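Side-chain contacts in lantibiotic dehydratase (Microbispora corallina, PDB 5EHK), which probably dehydrates serine and threonine residues of the NAI-107 precursor peptide, activating them with glutamate carried by glutamyl-tRNA: residues A[407-412]-A[427-432]; A[606-611]-A[650-655]. One frame throughout, in Å; residues are numbered along the deposited sequence.

How the contacts relate
Contacts 1 and 2 lie side by side, their centres about 14 Å apart, in the region of the chain that belongs to the N-terminal lantibiotic dehydratase family. Both are largely buried, though Leu429 of contact 1 is partly exposed, and both draw on the same small mixed sheet: contact 1 flanks strand 620-624 with helix 407-417, contact 2 packs helix 647-656 over that strand and strand 591-595. Their chemistry differs. Contact 1 sets a tyrosine, with a hydroxyl to satisfy, against two leucines; contact 2 is leucine against leucine. They touch directly through Leu429 CG and Leu651 CD2, 3.8 Å apart. Segment 427-432 also reaches the second subunit, whereas segments 606-611 and 650-655 meet no other chain.

Contact 1 of 2, residues A[407-412]-A[427-432]; sequences RRYHEA and ELLDDT
Tyr409 and Leu428 reach for each other from opposite directions because both turn CG to the position anti to the backbone N (chi1 -156° in the tyrosine, -175° in the leucine). The backbones can therefore stay well apart, with 10.6 Å between Tyr409 CA and Leu428 CA. Across that gap the phenol ring points its far end at the branch of the leucine: Tyr409 OH lies 3.5 Å from Leu428 CG, and Leu428 CD2 approaches the ring obliquely, 3.9 Å from Tyr409 CE2. Leu429 comes in as the second apolar neighbour, its CD2 3.9 Å from Tyr409 OH.

The contact joins helix 407-417 to a type I beta turn, Glu427 to Asp430, that follows strand 423-424, an outer strand of the mixed sheet also containing strand 620-624. The turn is closed by the bond from Asp430 N to Glu427 O, 3.1 Å long, which places Leu428 and Leu429 at its two middle positions. Tyrosine suits the helix position because its ring fills an apolar site, also touching Leu435, Pro438 and Leu620, while its polar end still finds a partner: the hydroxyl is hydrogen-bonded to the carbonyl of Gly436. Gly436 is also hydrogen-bonded through its backbone to Leu428, so the hydroxyl and the turn meet the same residue. Beyond the leucines the segment becomes acidic. Asp430 CB turns away from the helix and its carboxylate pairs with Arg205, whereas Asp431 forms a salt bridge with Arg829 of the second subunit.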
loop_
_atom_site.group_PDB
_atom_site.type_symbol
_atom_site.label_atom_id
_atom_site.label_comp_id
_atom_site.label_asym_id
_atom_site.label_seq_id
_atom_site.Cartn_x
_atom_site.Cartn_y
_atom_site.Cartn_z
ATOM N N ARG A 407 -0.603 9.384 12.331
ATOM C CA ARG A 407 -0.213 8.103 12.924
ATOM C C ARG A 407 1.137 7.586 12.394
ATOM O O ARG A 407 2.020 7.200 13.169
ATOM C CB ARG A 407 -1.328 7.074 12.795
ATOM C CG ARG A 407 -2.618 7.499 13.455
ATOM C CD ARG A 407 -2.707 7.115 14.933
ATOM N NE ARG A 407 -1.623 7.602 15.781
ATOM C CZ ARG A 407 -1.415 8.883 16.121
ATOM N NH1 ARG A 407 -2.179 9.862 15.635
ATOM N NH2 ARG A 407 -0.403 9.195 16.934
ATOM N N ARG A 408 1.318 7.615 11.077
ATOM C CA ARG A 408 2.605 7.234 10.509
ATOM C C ARG A 408 3.699 8.254 10.865
ATOM O O ARG A 408 4.852 7.889 11.059
ATOM C CB ARG A 408 2.506 7.021 8.995
ATOM C CG ARG A 408 1.595 5.851 8.570
ATOM C CD ARG A 408 1.360 5.872 7.046
ATOM N NE ARG A 408 2.644 5.676 6.369
ATOM C CZ ARG A 408 3.230 4.490 6.213
ATOM N NH1 ARG A 408 2.611 3.387 6.623
ATOM N NH2 ARG A 408 4.417 4.407 5.633
ATOM N N TYR A 409 3.338 9.531 10.941
ATOM C CA TYR A 409 4.273 10.587 11.332
ATOM C C TYR A 409 4.830 10.354 12.745
ATOM O O TYR A 409 6.027 10.452 12.991
ATOM C CB TYR A 409 3.541 11.910 11.293
ATOM C CG TYR A 409 4.406 13.130 11.117
ATOM C CD1 TYR A 409 5.041 13.376 9.921
ATOM C CD2 TYR A 409 4.539 14.055 12.130
ATOM C CE1 TYR A 409 5.806 14.503 9.742
ATOM C CE2 TYR A 409 5.277 15.184 11.962
ATOM C CZ TYR A 409 5.925 15.410 10.766
ATOM O OH TYR A 409 6.702 16.542 10.592
ATOM N N HIS A 410 3.934 10.030 13.663
ATOM C CA HIS A 410 4.315 9.689 15.017
ATOM C C HIS A 410 5.309 8.521 15.056
ATOM O O HIS A 410 6.302 8.565 15.791
ATOM C CB HIS A 410 3.057 9.361 15.814
ATOM C CG HIS A 410 3.331 8.797 17.168
ATOM N ND1 HIS A 410 2.753 7.629 17.614
ATOM C CD2 HIS A 410 4.128 9.237 18.171
ATOM C CE1 HIS A 410 3.190 7.370 18.835
ATOM N NE2 HIS A 410 4.031 8.325 19.193
ATOM N N GLU A 411 5.068 7.495 14.242
ATOM C CA GLU A 411 5.982 6.356 14.184
ATOM C C GLU A 411 7.320 6.821 13.638
ATOM O O GLU A 411 8.368 6.432 14.133
ATOM C CB GLU A 411 5.454 5.241 13.286
ATOM C CG GLU A 411 4.293 4.423 13.823
ATOM C CD GLU A 411 3.764 3.428 12.772
ATOM O OE1 GLU A 411 4.568 2.575 12.317
ATOM O OE2 GLU A 411 2.570 3.532 12.366
ATOM N N ALA A 412 7.269 7.625 12.585
ATOM C CA ALA A 412 8.474 8.125 11.956
ATOM C C ALA A 412 9.292 8.891 13.000
ATOM O O ALA A 412 10.507 8.664 13.151
ATOM C CB ALA A 412 8.110 9.009 10.778
ATOM N N GLU A 427 11.476 23.136 12.499
ATOM C CA GLU A 427 12.572 22.285 12.101
ATOM C C GLU A 427 12.027 20.895 11.760
ATOM O O GLU A 427 12.400 20.304 10.743
ATOM C CB GLU A 427 13.593 22.182 13.205
ATOM C CG GLU A 427 14.705 21.195 12.899
ATOM C CD GLU A 427 15.574 20.975 14.112
ATOM O OE1 GLU A 427 15.906 21.995 14.761
ATOM O OE2 GLU A 427 15.909 19.802 14.420
ATOM N N LEU A 428 11.128 20.392 12.603
ATOM C CA LEU A 428 10.445 19.142 12.331
ATOM C C LEU A 428 9.748 19.213 10.980
ATOM O O LEU A 428 9.809 18.270 10.214
ATOM C CB LEU A 428 9.404 18.859 13.408
ATOM C CG LEU A 428 8.720 17.502 13.275
ATOM C CD1 LEU A 428 9.721 16.387 13.511
ATOM C CD2 LEU A 428 7.537 17.387 14.201
ATOM N N LEU A 429 9.119 20.342 10.665
ATOM C CA LEU A 429 8.335 20.449 9.437
ATOM C C LEU A 429 9.186 20.664 8.189
ATOM O O LEU A 429 8.684 20.583 7.066
ATOM C CB LEU A 429 7.294 21.562 9.553
ATOM C CG LEU A 429 5.954 21.172 10.187
ATOM C CD1 LEU A 429 5.009 22.333 10.159
ATOM C CD2 LEU A 429 5.347 19.993 9.473
ATOM N N ASP A 430 10.469 20.949 8.399
ATOM C CA ASP A 430 11.408 21.184 7.310
ATOM C C ASP A 430 11.856 19.900 6.591
ATOM O O ASP A 430 12.283 18.940 7.224
ATOM C CB ASP A 430 12.628 21.920 7.841
ATOM C CG ASP A 430 13.562 22.337 6.749
ATOM O OD1 ASP A 430 13.225 23.304 6.037
ATOM O OD2 ASP A 430 14.627 21.708 6.594
ATOM N N ASP A 431 11.739 19.901 5.267
ATOM C CA ASP A 431 12.142 18.781 4.417
ATOM C C ASP A 431 13.592 18.374 4.616
ATOM O O ASP A 431 13.918 17.194 4.612
ATOM C CB ASP A 431 11.960 19.166 2.964
ATOM C CG ASP A 431 10.548 18.994 2.500
ATOM O OD1 ASP A 431 9.965 17.914 2.766
ATOM O OD2 ASP A 431 10.018 19.937 1.874
ATOM N N THR A 432 14.458 19.363 4.786
ATOM C CA THR A 432 15.877 19.122 4.867
ATOM C C THR A 432 16.359 18.764 6.261
ATOM O O THR A 432 17.171 17.840 6.427
ATOM C CB THR A 432 16.668 20.314 4.356
ATOM O OG1 THR A 432 16.153 20.725 3.077
ATOM C CG2 THR A 432 18.101 19.939 4.229
#

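Contact 2 of 2, residues A[606-611]-A[650-655]; sequences IPLDEL and RLLFEL
Leu652 points from helix 647-656 into the angle between Leu608 and Leu611, giving each of its methyl groups a different neighbour. The motif is a helix lying over one face of a mixed beta-sheet: residues 608-610 form a short 3-10 turn, and the chain then enters strand 611-615, where the backbone of Leu611 pairs with that of Leu425. Two bonds wind the turn, Glu610 N to Pro607 O and Leu611 N to Leu608 O, and they curl the chain so that Leu608 and Leu611, three residues apart, can both reach Leu652.

The close side is wholly apolar. Leu611 CD1 meets Leu652 CD2 at 3.8 Å, the two side chains crossing at about a right angle, while Leu608 CD1 stands 4.1 Å from Leu652 CD1. The CB of Leu608 does not aim at the helix; CG set anti to the backbone N (chi1 -176°) swings its end nearer. Leucine fits all three places, since a forked end can touch several neighbours: Leu652 and Leu611 both also rest on Ile593 and Leu622 of the sheet.

The other side of the turn is looser and polar. Asp609 is exposed and forms a salt bridge with Arg245, and Glu610, partly exposed, is hydrogen-bonded to His624, so acidic groups suit this more exposed side as leucines suit the interior. Charge behind Leu652 is instead buried and paired one helical turn apart. Arg650 makes a cation-pi interaction with Tyr441, whose hydroxyl is bonded to Glu654 OE1, and Arg650 NH2 reaches the syn side of Glu654 OE2 at 2.7 Å, 27° out of the carboxylate plane, with that oxygen only 2° out of the guanidinium plane.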
loop_
_atom_site.group_PDB
_atom_site.type_symbol
_atom_site.label_atom_id
_atom_site.label_comp_id
_atom_site.label_asym_id
_atom_site.label_seq_id
_atom_site.Cartn_x
_atom_site.Cartn_y
_atom_site.Cartn_z
ATOM N N ILE A 606 1.274 33.381 21.855
ATOM C CA ILE A 606 2.249 32.347 22.218
ATOM C C ILE A 606 3.055 31.963 20.973
ATOM O O ILE A 606 2.592 31.213 20.117
ATOM C CB ILE A 606 1.636 31.144 23.021
ATOM C CG1 ILE A 606 2.690 30.116 23.435
ATOM C CG2 ILE A 606 0.523 30.484 22.293
ATOM C CD1 ILE A 606 2.074 28.837 23.855
ATOM N N PRO A 607 4.280 32.501 20.874
ATOM C CA PRO A 607 4.956 32.575 19.578
ATOM C C PRO A 607 5.321 31.191 19.055
ATOM O O PRO A 607 5.818 30.327 19.785
ATOM C CB PRO A 607 6.241 33.371 19.891
ATOM C CG PRO A 607 6.081 33.867 21.304
ATOM C CD PRO A 607 5.199 32.854 21.965
ATOM N N LEU A 608 5.072 31.003 17.771
ATOM C CA LEU A 608 5.351 29.749 17.090
ATOM C C LEU A 608 6.771 29.208 17.334
ATOM O O LEU A 608 6.944 28.013 17.583
ATOM C CB LEU A 608 5.100 29.951 15.602
ATOM C CG LEU A 608 5.218 28.776 14.674
ATOM C CD1 LEU A 608 4.400 27.670 15.301
ATOM C CD2 LEU A 608 4.610 29.215 13.379
ATOM N N ASP A 609 7.780 30.077 17.293
ATOM C CA ASP A 609 9.158 29.603 17.403
ATOM C C ASP A 609 9.520 29.152 18.807
ATOM O O ASP A 609 10.647 28.750 19.044
ATOM C CB ASP A 609 10.185 30.624 16.879
ATOM C CG ASP A 609 10.159 31.971 17.630
ATOM O OD1 ASP A 609 9.716 32.052 18.812
ATOM O OD2 ASP A 609 10.606 32.969 17.013
ATOM N N GLU A 610 8.571 29.235 19.735
ATOM C CA GLU A 610 8.808 28.753 21.088
ATOM C C GLU A 610 8.284 27.341 21.270
ATOM O O GLU A 610 8.399 26.765 22.358
ATOM C CB GLU A 610 8.175 29.662 22.126
ATOM C CG GLU A 610 8.677 31.086 22.128
ATOM C CD GLU A 610 8.119 31.901 23.314
ATOM O OE1 GLU A 610 7.423 31.307 24.194
ATOM O OE2 GLU A 610 8.373 33.131 23.358
ATOM N N LEU A 611 7.707 26.788 20.206
ATOM C CA LEU A 611 7.038 25.503 20.286
ATOM C C LEU A 611 7.906 24.320 19.818
ATOM O O LEU A 611 8.677 24.445 18.889
ATOM C CB LEU A 611 5.723 25.580 19.518
ATOM C CG LEU A 611 4.760 26.614 20.101
ATOM C CD1 LEU A 611 3.408 26.653 19.365
ATOM C CD2 LEU A 611 4.561 26.313 21.595
ATOM N N ARG A 650 -1.703 23.766 10.460
ATOM C CA ARG A 650 -2.399 22.494 10.423
ATOM C C ARG A 650 -1.784 21.485 11.408
ATOM O O ARG A 650 -2.501 20.666 11.998
ATOM C CB ARG A 650 -2.457 21.918 9.013
ATOM C CG ARG A 650 -3.033 20.506 9.032
ATOM C CD ARG A 650 -3.205 19.863 7.691
ATOM N NE ARG A 650 -3.648 18.503 7.914
ATOM C CZ ARG A 650 -3.734 17.561 6.994
ATOM N NH1 ARG A 650 -3.386 17.800 5.741
ATOM N NH2 ARG A 650 -4.141 16.367 7.365
ATOM N N LEU A 651 -0.468 21.547 11.604
ATOM C CA LEU A 651 0.173 20.628 12.532
ATOM C C LEU A 651 -0.288 20.967 13.954
ATOM O O LEU A 651 -0.571 20.061 14.755
ATOM C CB LEU A 651 1.715 20.646 12.404
ATOM C CG LEU A 651 2.487 19.645 13.284
ATOM C CD1 LEU A 651 2.075 18.235 12.993
ATOM C CD2 LEU A 651 3.990 19.731 13.148
ATOM N N LEU A 652 -0.395 22.268 14.247
ATOM C CA LEU A 652 -0.843 22.708 15.555
ATOM C C LEU A 652 -2.247 22.197 15.798
ATOM O O LEU A 652 -2.567 21.659 16.869
ATOM C CB LEU A 652 -0.791 24.221 15.681
ATOM C CG LEU A 652 0.610 24.838 15.720
ATOM C CD1 LEU A 652 0.532 26.343 15.496
ATOM C CD2 LEU A 652 1.374 24.473 17.035
ATOM N N PHE A 653 -3.096 22.358 14.795
ATOM C CA PHE A 653 -4.448 21.872 14.928
ATOM C C PHE A 653 -4.471 20.379 15.234
ATOM O O PHE A 653 -5.086 19.960 16.197
ATOM C CB PHE A 653 -5.258 22.177 13.682
ATOM C CG PHE A 653 -6.491 21.360 13.567
ATOM C CD1 PHE A 653 -7.561 21.590 14.426
ATOM C CD2 PHE A 653 -6.595 20.365 12.602
ATOM C CE1 PHE A 653 -8.723 20.835 14.324
ATOM C CE2 PHE A 653 -7.743 19.599 12.490
ATOM C CZ PHE A 653 -8.821 19.841 13.349
ATOM N N GLU A 654 -3.758 19.575 14.463
ATOM C CA GLU A 654 -3.875 18.123 14.637
ATOM C C GLU A 654 -3.224 17.649 15.932
ATOM O O GLU A 654 -3.709 16.732 16.553
ATOM C CB GLU A 654 -3.357 17.349 13.400
ATOM C CG GLU A 654 -4.125 17.728 12.107
ATOM C CD GLU A 654 -3.822 16.824 10.905
ATOM O OE1 GLU A 654 -2.700 16.262 10.852
ATOM O OE2 GLU A 654 -4.702 16.685 10.008
ATOM N N LEU A 655 -2.164 18.316 16.372
ATOM C CA LEU A 655 -1.493 17.948 17.615
ATOM C C LEU A 655 -2.429 18.133 18.823
ATOM O O LEU A 655 -2.434 17.329 19.768
ATOM C CB LEU A 655 -0.208 18.781 17.783
ATOM C CG LEU A 655 0.970 18.333 16.906
ATOM C CD1 LEU A 655 2.063 19.363 16.868
ATOM C CD2 LEU A 655 1.519 17.007 17.386
#